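Local coordinates for uncharacterized protein (Bacteroides eggerthii DSM 20697, PDB 4ECO) that is of unknown function but, as a leucine-rich repeat protein, probably offers the curved surface of its solenoid for binding another protein, at residues K36-A41 with R96-I101; I462-N467 with I493-N498; I602-V607 with Q624-C629. All blocks are in the same frame, centred on the assembly; numbering follows the deposited sequence.

Contact 1 of 3, residues K36-A41 with R96-I101; sequences KEIWDA and RVPDAI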
ATOM      1  N   LYS A  36      27.204  -1.074 -28.329  1.00 43.88           N
ATOM      2  CA  LYS A  36      26.850  -0.514 -29.634  1.00 44.00           C
ATOM      3  C   LYS A  36      25.941  -1.503 -30.422  1.00 47.93           C
ATOM      4  O   LYS A  36      24.949  -1.081 -31.032  1.00 46.45           O
ATOM      5  CB  LYS A  36      28.129  -0.159 -30.414  1.00 46.78           C
ATOM      6  CG  LYS A  36      27.954   0.239 -31.877  1.00 49.07           C
ATOM      7  CD  LYS A  36      27.219   1.538 -32.148  1.00 51.26           C
ATOM      8  CE  LYS A  36      27.137   1.701 -33.648  1.00 60.44           C
ATOM      9  NZ  LYS A  36      26.332   2.883 -34.034  1.00 74.08           N
ATOM     10  N   GLU A  37      26.239  -2.804 -30.339  1.00 44.75           N
ATOM     11  CA  GLU A  37      25.445  -3.811 -31.029  1.00 44.94           C
ATOM     12  C   GLU A  37      24.017  -3.886 -30.403  1.00 46.38           C
ATOM     13  O   GLU A  37      23.027  -4.008 -31.132  1.00 44.44           O
ATOM     14  CB  GLU A  37      26.167  -5.162 -30.993  1.00 47.36           C
ATOM     15  CG  GLU A  37      25.736  -6.090 -32.117  1.00 62.68           C
ATOM     16  CD  GLU A  37      26.687  -7.233 -32.412  1.00 95.56           C
ATOM     17  OE1 GLU A  37      27.915  -6.988 -32.492  1.00 81.24           O
ATOM     18  OE2 GLU A  37      26.190  -8.367 -32.620  1.00 95.93           O
ATOM     19  N   ILE A  38      23.926  -3.743 -29.065  1.00 42.11           N
ATOM     20  CA  ILE A  38      22.663  -3.718 -28.320  1.00 40.30           C
ATOM     21  C   ILE A  38      21.856  -2.478 -28.772  1.00 44.19           C
ATOM     22  O   ILE A  38      20.685  -2.608 -29.116  1.00 43.32           O
ATOM     23  CB  ILE A  38      22.938  -3.747 -26.786  1.00 41.79           C
ATOM     24  CG1 ILE A  38      23.298  -5.183 -26.360  1.00 41.70           C
ATOM     25  CG2 ILE A  38      21.742  -3.195 -25.962  1.00 40.34           C
ATOM     26  CD1 ILE A  38      24.079  -5.293 -25.055  1.00 48.73           C
ATOM     27  N   TRP A  39      22.503  -1.302 -28.792  1.00 41.92           N
ATOM     28  CA  TRP A  39      21.935  -0.021 -29.228  1.00 41.39           C
ATOM     29  C   TRP A  39      21.391  -0.156 -30.663  1.00 45.67           C
ATOM     30  O   TRP A  39      20.225   0.153 -30.890  1.00 43.75           O
ATOM     31  CB  TRP A  39      23.017   1.074 -29.128  1.00 40.05           C
ATOM     32  CG  TRP A  39      22.519   2.476 -29.320  1.00 40.87           C
ATOM     33  CD1 TRP A  39      21.854   3.246 -28.405  1.00 43.08           C
ATOM     34  CD2 TRP A  39      22.781   3.327 -30.443  1.00 41.30           C
ATOM     35  NE1 TRP A  39      21.634   4.509 -28.915  1.00 42.39           N
ATOM     36  CE2 TRP A  39      22.225   4.596 -30.150  1.00 44.42           C
ATOM     37  CE3 TRP A  39      23.476   3.158 -31.648  1.00 43.22           C
ATOM     38  CZ2 TRP A  39      22.310   5.669 -31.039  1.00 43.45           C
ATOM     39  CZ3 TRP A  39      23.505   4.211 -32.549  1.00 44.27           C
ATOM     40  CH2 TRP A  39      22.926   5.445 -32.239  1.00 43.98           C
ATOM     41  N   ASP A  40      22.207  -0.712 -31.594  1.00 43.23           N
ATOM     42  CA  ASP A  40      21.829  -0.949 -32.995  1.00 43.02           C
ATOM     43  C   ASP A  40      20.592  -1.849 -33.125  1.00 47.26           C
ATOM     44  O   ASP A  40      19.669  -1.499 -33.870  1.00 48.53           O
ATOM     45  CB  ASP A  40      22.990  -1.582 -33.779  1.00 45.15           C
ATOM     46  CG  ASP A  40      24.162  -0.665 -34.061  1.00 53.00           C
ATOM     47  OD1 ASP A  40      23.968   0.569 -34.049  1.00 53.33           O
ATOM     48  OD2 ASP A  40      25.270  -1.187 -34.331  1.00 62.11           O
ATOM     49  N   ALA A  41      20.569  -2.984 -32.401  1.00 41.74           N
ATOM     50  CA  ALA A  41      19.480  -3.954 -32.406  1.00 41.11           C
ATOM     51  C   ALA A  41      18.168  -3.391 -31.816  1.00 48.24           C
ATOM     52  O   ALA A  41      17.075  -3.834 -32.195  1.00 49.75           O
ATOM     53  CB  ALA A  41      19.894  -5.178 -31.614  1.00 41.39           C
ATOM     54  N   ARG A  96      14.933  -6.426 -30.679  1.00 44.62           N
ATOM     55  CA  ARG A  96      15.286  -7.693 -30.034  1.00 44.64           C
ATOM     56  C   ARG A  96      16.626  -7.559 -29.313  1.00 48.27           C
ATOM     57  O   ARG A  96      17.570  -7.053 -29.912  1.00 49.26           O
ATOM     58  CB  ARG A  96      15.333  -8.808 -31.098  1.00 43.01           C
ATOM     59  CG  ARG A  96      13.968  -9.083 -31.768  1.00 48.12           C
ATOM     60  CD  ARG A  96      14.072  -9.852 -33.084  1.00 47.06           C
ATOM     61  NE  ARG A  96      14.906 -11.056 -32.982  1.00 39.10           N
ATOM     62  CZ  ARG A  96      14.445 -12.280 -32.741  1.00 50.91           C
ATOM     63  NH1 ARG A  96      13.141 -12.491 -32.605  1.00 37.73           N
ATOM     64  NH2 ARG A  96      15.284 -13.305 -32.649  1.00 36.41           N
ATOM     65  N   VAL A  97      16.703  -7.954 -28.018  1.00 42.37           N
ATOM     66  CA  VAL A  97      17.940  -7.865 -27.217  1.00 40.00           C
ATOM     67  C   VAL A  97      18.873  -8.943 -27.752  1.00 44.70           C
ATOM     68  O   VAL A  97      18.510 -10.120 -27.726  1.00 46.05           O
ATOM     69  CB  VAL A  97      17.676  -7.948 -25.695  1.00 41.48           C
ATOM     70  CG1 VAL A  97      18.975  -7.872 -24.909  1.00 41.08           C
ATOM     71  CG2 VAL A  97      16.724  -6.834 -25.253  1.00 39.11           C
ATOM     72  N   PRO A  98      20.004  -8.534 -28.383  1.00 41.70           N
ATOM     73  CA  PRO A  98      20.862  -9.520 -29.064  1.00 41.45           C
ATOM     74  C   PRO A  98      21.709 -10.341 -28.108  1.00 46.00           C
ATOM     75  O   PRO A  98      21.833  -9.995 -26.941  1.00 45.19           O
ATOM     76  CB  PRO A  98      21.737  -8.649 -29.977  1.00 43.68           C
ATOM     77  CG  PRO A  98      21.819  -7.338 -29.316  1.00 47.96           C
ATOM     78  CD  PRO A  98      20.554  -7.157 -28.510  1.00 43.08           C
ATOM     79  N   ASP A  99      22.329 -11.412 -28.636  1.00 44.45           N
ATOM     80  CA  ASP A  99      23.172 -12.349 -27.900  1.00 45.28           C
ATOM     81  C   ASP A  99      24.436 -11.674 -27.390  1.00 48.88           C
ATOM     82  O   ASP A  99      25.111 -12.231 -26.522  1.00 50.41           O
ATOM     83  CB  ASP A  99      23.528 -13.558 -28.793  1.00 49.09           C
ATOM     84  CG  ASP A  99      22.312 -14.207 -29.430  1.00 60.65           C
ATOM     85  OD1 ASP A  99      21.357 -14.546 -28.692  1.00 59.92           O
ATOM     86  OD2 ASP A  99      22.278 -14.298 -30.661  1.00 68.44           O
ATOM     87  N   ALA A 100      24.733 -10.465 -27.904  1.00 44.38           N
ATOM     88  CA  ALA A 100      25.877  -9.627 -27.529  1.00 44.81           C
ATOM     89  C   ALA A 100      25.835  -9.250 -26.022  1.00 50.08           C
ATOM     90  O   ALA A 100      26.883  -8.963 -25.431  1.00 51.22           O
ATOM     91  CB  ALA A 100      25.899  -8.361 -28.385  1.00 44.60           C
ATOM     92  N   ILE A 101      24.635  -9.308 -25.405  1.00 43.93           N
ATOM     93  CA  ILE A 101      24.397  -8.980 -24.003  1.00 41.83           C
ATOM     94  C   ILE A 101      25.294  -9.858 -23.093  1.00 46.86           C
ATOM     95  O   ILE A 101      25.818  -9.339 -22.103  1.00 46.49           O
ATOM     96  CB  ILE A 101      22.875  -9.087 -23.649  1.00 42.55           C
ATOM     97  CG1 ILE A 101      22.531  -8.511 -22.265  1.00 41.36           C
ATOM     98  CG2 ILE A 101      22.271 -10.469 -23.853  1.00 42.17           C
ATOM     99  CD1 ILE A 101      22.047  -7.091 -22.300  1.00 40.90           C
TER
HETATM  100  O   HOH W   1      16.301  -5.914 -33.278  1.00 49.71           O
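Near the N-terminal end of the leucine-rich repeat solenoid, the final turns of helix 27-41 pack through Ile38 and Ala41 on Pro98 and the 3-10 turn 99-101 that follows it. Pro98 is the central piece: its CG lies 3.7 Å from Ala41 CB and 3.8 Å from Ile38 CA, so the ring corner fits against two residues one helical turn apart. Ile38 crosses this ring at about a right angle, CG1 3.9 Å from Pro98 CG. Its CG1 branch is anti to the carbonyl carbon (chi1 -78°), which carries CD1 past the proline to Ile101, 3.9 Å from that residue's CD1. With an alanine here, a gap would probably open between the helix and both the proline and the 3-10 turn, and Ile101 CD1 would lose its partner on the helix. At one flank Glu37 touches Ala100 only with its aliphatic root, CB to CB 4.1 Å; Tyr234 of helix 233-238 borders both residues. At the other, Ala41 CB sits 3.4 Å from Arg96 O. No direct hydrogen bond joins the segments, but one water accepts from Arg96 N (3.0 Å) and donates to Ala41 O. The Arg96 side chain turns elsewhere, to a salt bridge with Glu228 and a cation-pi contact with Phe197. Strand 96-97, paired with 194-198, followed by proline and a 3-10 turn, is consistent with the Ile/Val-Pro element of plant-type leucine-rich repeats, covered here by helix 27-41.

Contact 2 of 3, residues I462-N467 with I493-N498; sequences INLMGN and IDLRFN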
ATOM      1  N   ILE A 462     -10.575   3.981  16.750  1.00 36.38           N
ATOM      2  CA  ILE A 462     -11.469   3.055  16.079  1.00 35.81           C
ATOM      3  C   ILE A 462     -12.343   3.816  15.069  1.00 41.08           C
ATOM      4  O   ILE A 462     -12.871   4.887  15.362  1.00 40.80           O
ATOM      5  CB  ILE A 462     -12.315   2.252  17.093  1.00 39.15           C
ATOM      6  CG1 ILE A 462     -13.078   1.092  16.416  1.00 38.91           C
ATOM      7  CG2 ILE A 462     -13.232   3.142  17.964  1.00 40.48           C
ATOM      8  CD1 ILE A 462     -13.589   0.014  17.351  1.00 41.01           C
ATOM      9  N   ASN A 463     -12.511   3.232  13.884  1.00 37.34           N
ATOM     10  CA  ASN A 463     -13.364   3.823  12.872  1.00 35.92           C
ATOM     11  C   ASN A 463     -14.500   2.892  12.628  1.00 38.80           C
ATOM     12  O   ASN A 463     -14.288   1.788  12.160  1.00 39.44           O
ATOM     13  CB  ASN A 463     -12.585   4.105  11.596  1.00 36.13           C
ATOM     14  CG  ASN A 463     -13.237   5.137  10.731  1.00 46.02           C
ATOM     15  OD1 ASN A 463     -14.478   5.376  10.748  1.00 38.41           O
ATOM     16  ND2 ASN A 463     -12.393   5.754   9.939  1.00 28.27           N
ATOM     17  N   LEU A 464     -15.692   3.283  13.027  1.00 35.99           N
ATOM     18  CA  LEU A 464     -16.898   2.460  12.873  1.00 34.52           C
ATOM     19  C   LEU A 464     -17.908   3.182  11.983  1.00 33.49           C
ATOM     20  O   LEU A 464     -19.072   2.811  11.932  1.00 31.18           O
ATOM     21  CB  LEU A 464     -17.484   2.128  14.245  1.00 34.52           C
ATOM     22  CG  LEU A 464     -16.852   0.934  14.910  1.00 38.81           C
ATOM     23  CD1 LEU A 464     -17.113   0.939  16.402  1.00 39.66           C
ATOM     24  CD2 LEU A 464     -17.343  -0.348  14.283  1.00 41.07           C
HETATM   25  N   MSE A 465     -17.420   4.196  11.243  1.00 29.02           N
HETATM   26  CA  MSE A 465     -18.245   4.985  10.340  1.00 28.44           C
HETATM   27  C   MSE A 465     -18.868   4.091   9.248  1.00 37.34           C
HETATM   28  O   MSE A 465     -18.190   3.220   8.685  1.00 36.50           O
HETATM   29  CB  MSE A 465     -17.420   6.145   9.703  1.00 27.97           C
HETATM   30  CG  MSE A 465     -18.143   6.885   8.535  1.00 31.13           C
HETATM   31 SE   MSE A 465     -17.941   6.012   6.748  0.75 34.47          SE
HETATM   32  CE  MSE A 465     -16.135   6.613   6.415  1.00 29.81           C
ATOM     33  N   GLY A 466     -20.119   4.387   8.905  1.00 35.68           N
ATOM     34  CA  GLY A 466     -20.799   3.680   7.826  1.00 35.90           C
ATOM     35  C   GLY A 466     -21.132   2.257   8.177  1.00 40.44           C
ATOM     36  O   GLY A 466     -20.707   1.336   7.486  1.00 39.37           O
ATOM     37  N   ASN A 467     -21.888   2.075   9.264  1.00 39.60           N
ATOM     38  CA  ASN A 467     -22.306   0.763   9.724  1.00 40.22           C
ATOM     39  C   ASN A 467     -23.796   0.784  10.089  1.00 45.62           C
ATOM     40  O   ASN A 467     -24.524   1.647   9.600  1.00 44.08           O
ATOM     41  CB  ASN A 467     -21.418   0.297  10.868  1.00 36.06           C
ATOM     42  CG  ASN A 467     -20.175  -0.328  10.323  1.00 43.10           C
ATOM     43  OD1 ASN A 467     -20.227  -1.375   9.690  1.00 46.91           O
ATOM     44  ND2 ASN A 467     -19.045   0.318  10.492  1.00 29.65           N
ATOM     45  N   ILE A 493     -12.792   8.107  18.362  1.00 38.22           N
ATOM     46  CA  ILE A 493     -13.941   7.280  18.026  1.00 37.52           C
ATOM     47  C   ILE A 493     -14.721   7.929  16.870  1.00 41.77           C
ATOM     48  O   ILE A 493     -15.284   9.009  17.038  1.00 42.50           O
ATOM     49  CB  ILE A 493     -14.855   7.013  19.248  1.00 41.31           C
ATOM     50  CG1 ILE A 493     -14.045   6.607  20.526  1.00 42.26           C
ATOM     51  CG2 ILE A 493     -15.909   5.964  18.893  1.00 41.44           C
ATOM     52  CD1 ILE A 493     -14.889   6.420  21.799  1.00 44.12           C
ATOM     53  N   ASP A 494     -14.737   7.263  15.694  1.00 37.25           N
ATOM     54  CA  ASP A 494     -15.491   7.689  14.518  1.00 35.28           C
ATOM     55  C   ASP A 494     -16.706   6.813  14.378  1.00 39.96           C
ATOM     56  O   ASP A 494     -16.584   5.601  14.179  1.00 39.67           O
ATOM     57  CB  ASP A 494     -14.645   7.648  13.252  1.00 35.43           C
ATOM     58  CG  ASP A 494     -15.079   8.636  12.185  1.00 38.43           C
ATOM     59  OD1 ASP A 494     -16.258   9.034  12.190  1.00 38.19           O
ATOM     60  OD2 ASP A 494     -14.243   8.981  11.320  1.00 41.91           O
ATOM     61  N   LEU A 495     -17.886   7.410  14.578  1.00 37.19           N
ATOM     62  CA  LEU A 495     -19.165   6.710  14.511  1.00 37.82           C
ATOM     63  C   LEU A 495     -20.116   7.368  13.509  1.00 41.13           C
ATOM     64  O   LEU A 495     -21.327   7.109  13.553  1.00 42.81           O
ATOM     65  CB  LEU A 495     -19.810   6.648  15.912  1.00 39.00           C
ATOM     66  CG  LEU A 495     -19.158   5.679  16.897  1.00 43.06           C
ATOM     67  CD1 LEU A 495     -19.447   6.075  18.308  1.00 42.27           C
ATOM     68  CD2 LEU A 495     -19.546   4.228  16.591  1.00 46.19           C
ATOM     69  N   ARG A 496     -19.569   8.167  12.568  1.00 35.79           N
ATOM     70  CA  ARG A 496     -20.379   8.811  11.537  1.00 36.39           C
ATOM     71  C   ARG A 496     -21.155   7.790  10.724  1.00 43.56           C
ATOM     72  O   ARG A 496     -20.731   6.629  10.596  1.00 45.08           O
ATOM     73  CB  ARG A 496     -19.519   9.640  10.567  1.00 36.14           C
ATOM     74  CG  ARG A 496     -18.858  10.912  11.097  1.00 40.87           C
ATOM     75  CD  ARG A 496     -17.846  11.395  10.079  1.00 38.40           C
ATOM     76  NE  ARG A 496     -16.849  10.344   9.831  1.00 47.69           N
ATOM     77  CZ  ARG A 496     -16.157  10.184   8.710  1.00 51.41           C
ATOM     78  NH1 ARG A 496     -16.312  11.026   7.699  1.00 38.04           N
ATOM     79  NH2 ARG A 496     -15.289   9.195   8.601  1.00 38.97           N
ATOM     80  N   PHE A 497     -22.271   8.227  10.140  1.00 38.64           N
ATOM     81  CA  PHE A 497     -23.088   7.422   9.239  1.00 37.29           C
ATOM     82  C   PHE A 497     -23.482   6.112   9.846  1.00 43.73           C
ATOM     83  O   PHE A 497     -23.107   5.044   9.351  1.00 44.68           O
ATOM     84  CB  PHE A 497     -22.384   7.170   7.892  1.00 36.61           C
ATOM     85  CG  PHE A 497     -22.087   8.458   7.187  1.00 35.36           C
ATOM     86  CD1 PHE A 497     -23.077   9.120   6.476  1.00 37.04           C
ATOM     87  CD2 PHE A 497     -20.831   9.041   7.281  1.00 36.24           C
ATOM     88  CE1 PHE A 497     -22.816  10.337   5.857  1.00 38.37           C
ATOM     89  CE2 PHE A 497     -20.562  10.261   6.661  1.00 39.38           C
ATOM     90  CZ  PHE A 497     -21.559  10.905   5.957  1.00 38.15           C
ATOM     91  N   ASN A 498     -24.260   6.210  10.913  1.00 40.08           N
ATOM     92  CA  ASN A 498     -24.887   5.090  11.586  1.00 40.10           C
ATOM     93  C   ASN A 498     -26.323   5.523  11.852  1.00 45.05           C
ATOM     94  O   ASN A 498     -26.790   6.498  11.240  1.00 46.08           O
ATOM     95  CB  ASN A 498     -24.112   4.670  12.847  1.00 36.29           C
ATOM     96  CG  ASN A 498     -23.019   3.682  12.576  1.00 45.73           C
ATOM     97  OD1 ASN A 498     -23.247   2.486  12.537  1.00 51.01           O
ATOM     98  ND2 ASN A 498     -21.806   4.150  12.403  1.00 31.45           N
TER
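Leu464 O is gripped by two asparagine amides, Asn467 ND2 from its own turn at 2.9 Å and Asn498 ND2 from the next turn at 3.1 Å. They reach it from opposite faces of the carbonyl plane, each with the oxygen in its own amide plane. Asn498 ND2 also donates to Leu495 O, while Asn498 OD1 receives Leu469 N; Asn467 in turn bonds Leu440 O and Ile445 N, so each amide ties one turn of the coil to the turn before it. Parallel strand bonds run beside this: Asp494 N to Ile462 O, Leu464 N to Asp494 O, and beyond the strands Gly466 N to Arg496 O at 2.9 Å. On the side of Ile462 and Ile493, Leu464 and Leu495 lie side by side, CB to CD2 3.8 Å. On the other face, Asn463 and Asp494 stand alongside each other with amide and carboxylate planes 11° apart. Asn463 OD1 accepts Met465 N, an Asx turn. Asp494 OD1 uses its syn lone pair to take Arg496 NE (2.8 Å) at the guanidinium edge, and Asp494 OD2 has Ser159 N as a further donor, which fixes the carboxylate. Selenomethionine Met465, CG anti to its backbone N (chi1 170°), sets CG over one face of that guanidinium, toward its rim, 3.7 Å from Arg496 NH2; the same CG meets the edge of the Phe497 ring at CD2. Parallel strands, inward isoleucines and leucines, and an asparagine in each turn bonded to the backbone fit the LxxLxLxxN consensus of a leucine-rich repeat solenoid.

Contact 3 of 3, residues I602-V607 with Q624-C629; sequences IDLSYV and QDIRGC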
ATOM      1  N   ILE A 602     -28.406  32.029  19.824  1.00 51.64           N
ATOM      2  CA  ILE A 602     -27.058  31.944  20.396  1.00 50.40           C
ATOM      3  C   ILE A 602     -26.429  33.352  20.559  1.00 58.09           C
ATOM      4  O   ILE A 602     -26.586  34.226  19.697  1.00 59.33           O
ATOM      5  CB  ILE A 602     -26.190  31.009  19.493  1.00 51.04           C
ATOM      6  CG1 ILE A 602     -24.897  30.527  20.183  1.00 49.70           C
ATOM      7  CG2 ILE A 602     -25.960  31.559  18.071  1.00 51.11           C
ATOM      8  CD1 ILE A 602     -24.287  29.226  19.565  1.00 46.68           C
ATOM      9  N   ASP A 603     -25.732  33.550  21.698  1.00 53.89           N
ATOM     10  CA  ASP A 603     -25.016  34.766  22.085  1.00 52.24           C
ATOM     11  C   ASP A 603     -23.510  34.555  21.874  1.00 54.04           C
ATOM     12  O   ASP A 603     -22.881  33.781  22.602  1.00 53.49           O
ATOM     13  CB  ASP A 603     -25.336  35.106  23.555  1.00 53.85           C
ATOM     14  CG  ASP A 603     -24.853  36.471  24.033  1.00 57.84           C
ATOM     15  OD1 ASP A 603     -23.882  36.992  23.455  1.00 55.07           O
ATOM     16  OD2 ASP A 603     -25.439  37.005  25.012  1.00 62.94           O
ATOM     17  N   LEU A 604     -22.933  35.250  20.894  1.00 49.46           N
ATOM     18  CA  LEU A 604     -21.511  35.127  20.554  1.00 47.98           C
ATOM     19  C   LEU A 604     -20.696  36.365  21.003  1.00 56.16           C
ATOM     20  O   LEU A 604     -19.640  36.669  20.421  1.00 56.36           O
ATOM     21  CB  LEU A 604     -21.362  34.907  19.039  1.00 46.26           C
ATOM     22  CG  LEU A 604     -22.011  33.666  18.442  1.00 49.38           C
ATOM     23  CD1 LEU A 604     -21.699  33.556  16.976  1.00 49.16           C
ATOM     24  CD2 LEU A 604     -21.522  32.417  19.103  1.00 49.19           C
ATOM     25  N   SER A 605     -21.172  37.052  22.061  1.00 54.76           N
ATOM     26  CA  SER A 605     -20.561  38.269  22.610  1.00 56.05           C
ATOM     27  C   SER A 605     -19.089  38.136  22.912  1.00 59.98           C
ATOM     28  O   SER A 605     -18.334  39.057  22.597  1.00 61.44           O
ATOM     29  CB  SER A 605     -21.248  38.677  23.901  1.00 60.12           C
ATOM     30  OG  SER A 605     -22.566  39.109  23.630  1.00 73.96           O
ATOM     31  N   TYR A 606     -18.688  37.005  23.522  1.00 53.78           N
ATOM     32  CA  TYR A 606     -17.327  36.744  23.977  1.00 52.23           C
ATOM     33  C   TYR A 606     -16.390  36.352  22.854  1.00 54.64           C
ATOM     34  O   TYR A 606     -15.180  36.606  22.957  1.00 55.50           O
ATOM     35  CB  TYR A 606     -17.319  35.628  25.047  1.00 52.18           C
ATOM     36  CG  TYR A 606     -18.012  35.947  26.362  1.00 53.96           C
ATOM     37  CD1 TYR A 606     -18.171  37.264  26.792  1.00 56.03           C
ATOM     38  CD2 TYR A 606     -18.410  34.931  27.224  1.00 54.73           C
ATOM     39  CE1 TYR A 606     -18.777  37.558  28.014  1.00 56.55           C
ATOM     40  CE2 TYR A 606     -18.989  35.214  28.463  1.00 56.19           C
ATOM     41  CZ  TYR A 606     -19.173  36.528  28.853  1.00 63.13           C
ATOM     42  OH  TYR A 606     -19.783  36.791  30.061  1.00 67.45           O
ATOM     43  N   VAL A 607     -16.923  35.727  21.801  1.00 49.37           N
ATOM     44  CA  VAL A 607     -16.093  35.252  20.688  1.00 48.03           C
ATOM     45  C   VAL A 607     -15.964  36.341  19.602  1.00 53.96           C
ATOM     46  O   VAL A 607     -15.073  36.237  18.760  1.00 53.40           O
ATOM     47  CB  VAL A 607     -16.598  33.905  20.096  1.00 49.59           C
ATOM     48  CG1 VAL A 607     -16.596  32.812  21.161  1.00 49.16           C
ATOM     49  CG2 VAL A 607     -17.974  34.035  19.460  1.00 49.05           C
ATOM     50  N   GLN A 624     -29.537  33.588  10.798  1.00 54.00           N
ATOM     51  CA  GLN A 624     -29.681  32.978  12.123  1.00 53.54           C
ATOM     52  C   GLN A 624     -29.776  34.054  13.191  1.00 60.60           C
ATOM     53  O   GLN A 624     -29.233  35.149  13.003  1.00 62.49           O
ATOM     54  CB  GLN A 624     -28.520  32.010  12.430  1.00 52.60           C
ATOM     55  CG  GLN A 624     -28.493  30.776  11.537  1.00 59.87           C
ATOM     56  CD  GLN A 624     -27.385  29.809  11.868  1.00 62.17           C
ATOM     57  OE1 GLN A 624     -26.200  30.027  11.562  1.00 48.27           O
ATOM     58  NE2 GLN A 624     -27.766  28.676  12.420  1.00 51.46           N
ATOM     59  N   ASP A 625     -30.467  33.751  14.311  1.00 56.32           N
ATOM     60  CA  ASP A 625     -30.619  34.668  15.439  1.00 56.69           C
ATOM     61  C   ASP A 625     -29.347  34.619  16.326  1.00 59.94           C
ATOM     62  O   ASP A 625     -29.325  34.002  17.407  1.00 58.94           O
ATOM     63  CB  ASP A 625     -31.898  34.337  16.232  1.00 59.31           C
ATOM     64  CG  ASP A 625     -32.126  35.160  17.487  1.00 69.69           C
ATOM     65  OD1 ASP A 625     -31.662  36.333  17.529  1.00 70.23           O
ATOM     66  OD2 ASP A 625     -32.759  34.630  18.437  1.00 73.78           O
ATOM     67  N   ILE A 626     -28.285  35.289  15.839  1.00 56.51           N
ATOM     68  CA  ILE A 626     -26.991  35.402  16.505  1.00 56.13           C
ATOM     69  C   ILE A 626     -26.904  36.783  17.198  1.00 64.22           C
ATOM     70  O   ILE A 626     -27.066  37.825  16.553  1.00 66.00           O
ATOM     71  CB  ILE A 626     -25.848  35.167  15.495  1.00 57.61           C
ATOM     72  CG1 ILE A 626     -25.845  33.703  15.006  1.00 56.02           C
ATOM     73  CG2 ILE A 626     -24.500  35.554  16.089  1.00 58.16           C
ATOM     74  CD1 ILE A 626     -25.319  33.474  13.601  1.00 55.68           C
ATOM     75  N   ARG A 627     -26.671  36.779  18.515  1.00 60.70           N
ATOM     76  CA  ARG A 627     -26.560  38.009  19.290  1.00 61.69           C
ATOM     77  C   ARG A 627     -25.100  38.276  19.682  1.00 63.88           C
ATOM     78  O   ARG A 627     -24.294  37.347  19.772  1.00 61.90           O
ATOM     79  CB  ARG A 627     -27.458  37.948  20.553  1.00 63.58           C
ATOM     80  CG  ARG A 627     -28.973  38.009  20.273  1.00 79.54           C
ATOM     81  CD  ARG A 627     -29.738  36.786  20.770  1.00 93.76           C
ATOM     82  NE  ARG A 627     -31.160  36.840  20.402  1.00109.56           N
ATOM     83  CZ  ARG A 627     -32.144  37.261  21.197  1.00132.17           C
ATOM     84  NH1 ARG A 627     -31.884  37.657  22.438  1.00122.58           N
ATOM     85  NH2 ARG A 627     -33.397  37.276  20.761  1.00121.50           N
ATOM     86  N   GLY A 628     -24.788  39.547  19.897  1.00 61.15           N
ATOM     87  CA  GLY A 628     -23.488  39.997  20.382  1.00 60.92           C
ATOM     88  C   GLY A 628     -22.356  40.230  19.408  1.00 64.61           C
ATOM     89  O   GLY A 628     -21.223  40.453  19.848  1.00 65.15           O
ATOM     90  N   CYS A 629     -22.630  40.187  18.095  1.00 60.36           N
ATOM     91  CA  CYS A 629     -21.579  40.396  17.103  1.00 59.57           C
ATOM     92  C   CYS A 629     -22.157  41.048  15.848  1.00 66.42           C
ATOM     93  O   CYS A 629     -22.696  40.359  14.976  1.00 64.87           O
ATOM     94  CB  CYS A 629     -20.867  39.092  16.774  1.00 57.69           C
ATOM     95  SG  CYS A 629     -19.298  39.320  15.899  1.00 60.99           S
TER
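Different first torsions bring Ile602 and Ile626 together, side by side: Ile602 has CG1 anti to its backbone N (chi1 -164°), Ile626 has CG1 anti to its carbonyl carbon (chi1 -67°), and in consequence the CG2 branch of the first lies beside CG1 of the second at 3.7 Å. The other branch of Ile626, CG2, faces Leu604 CD1 at 3.6 Å, where the two residues cross at a slant, so Ile626 touches Ile602 with one branch and Leu604 with the other. Between the parallel backbones Ile602 N donates to Asp625 O (3.3 Å), Arg627 N to Ile602 O (2.8 Å), and Leu604 N to Arg627 O (2.7 Å). Past the strand Asp603 OD1 accepts Ser605 N at 3.0 Å nearly along its C-O axis, an Asx turn that bends the chain where Gly628, with a positive phi of 85°, draws its CA up to Ser605 OG. On the opposite side of the pair from the isoleucines, Arg627 folds back along its own strand: its NE meets Asp625 OD1 at 3.0 Å, at the guanidinium edge and on the syn side of the carboxylate. The other oxygen, Asp625 OD2, is held by Ser601 OG, so one carboxylate links the arginine to the adjoining strand. Strands 601-603 and 625-627 form a two-stranded parallel sheet, consistent with a cap on the C-terminal end of the solenoid; helix 608-612 and strand 617-619 lie between them in sequence, and the Cys608-Cys629 disulfide ties the start of that helix to the residues just after 625-627.

In the fold
The three contacts follow in series along the chain. Contact 1 lies across the chain's centre from the other two; contacts 2 and 3 share a side, their centres about 32 Å apart. Contact 2 is the most buried and covers the largest area: adjacent turns of the repeat are joined by backbone bonds and side-chain amides, with an ion pair inside one turn. Contact 3 also pairs parallel strands, but in a small separate sheet near the C-terminal end, partly buried, lacking the paired amides and finished by a disulfide. Contact 1, also partly buried, joins a helix to a turn by apolar packing, with one water as its polar link.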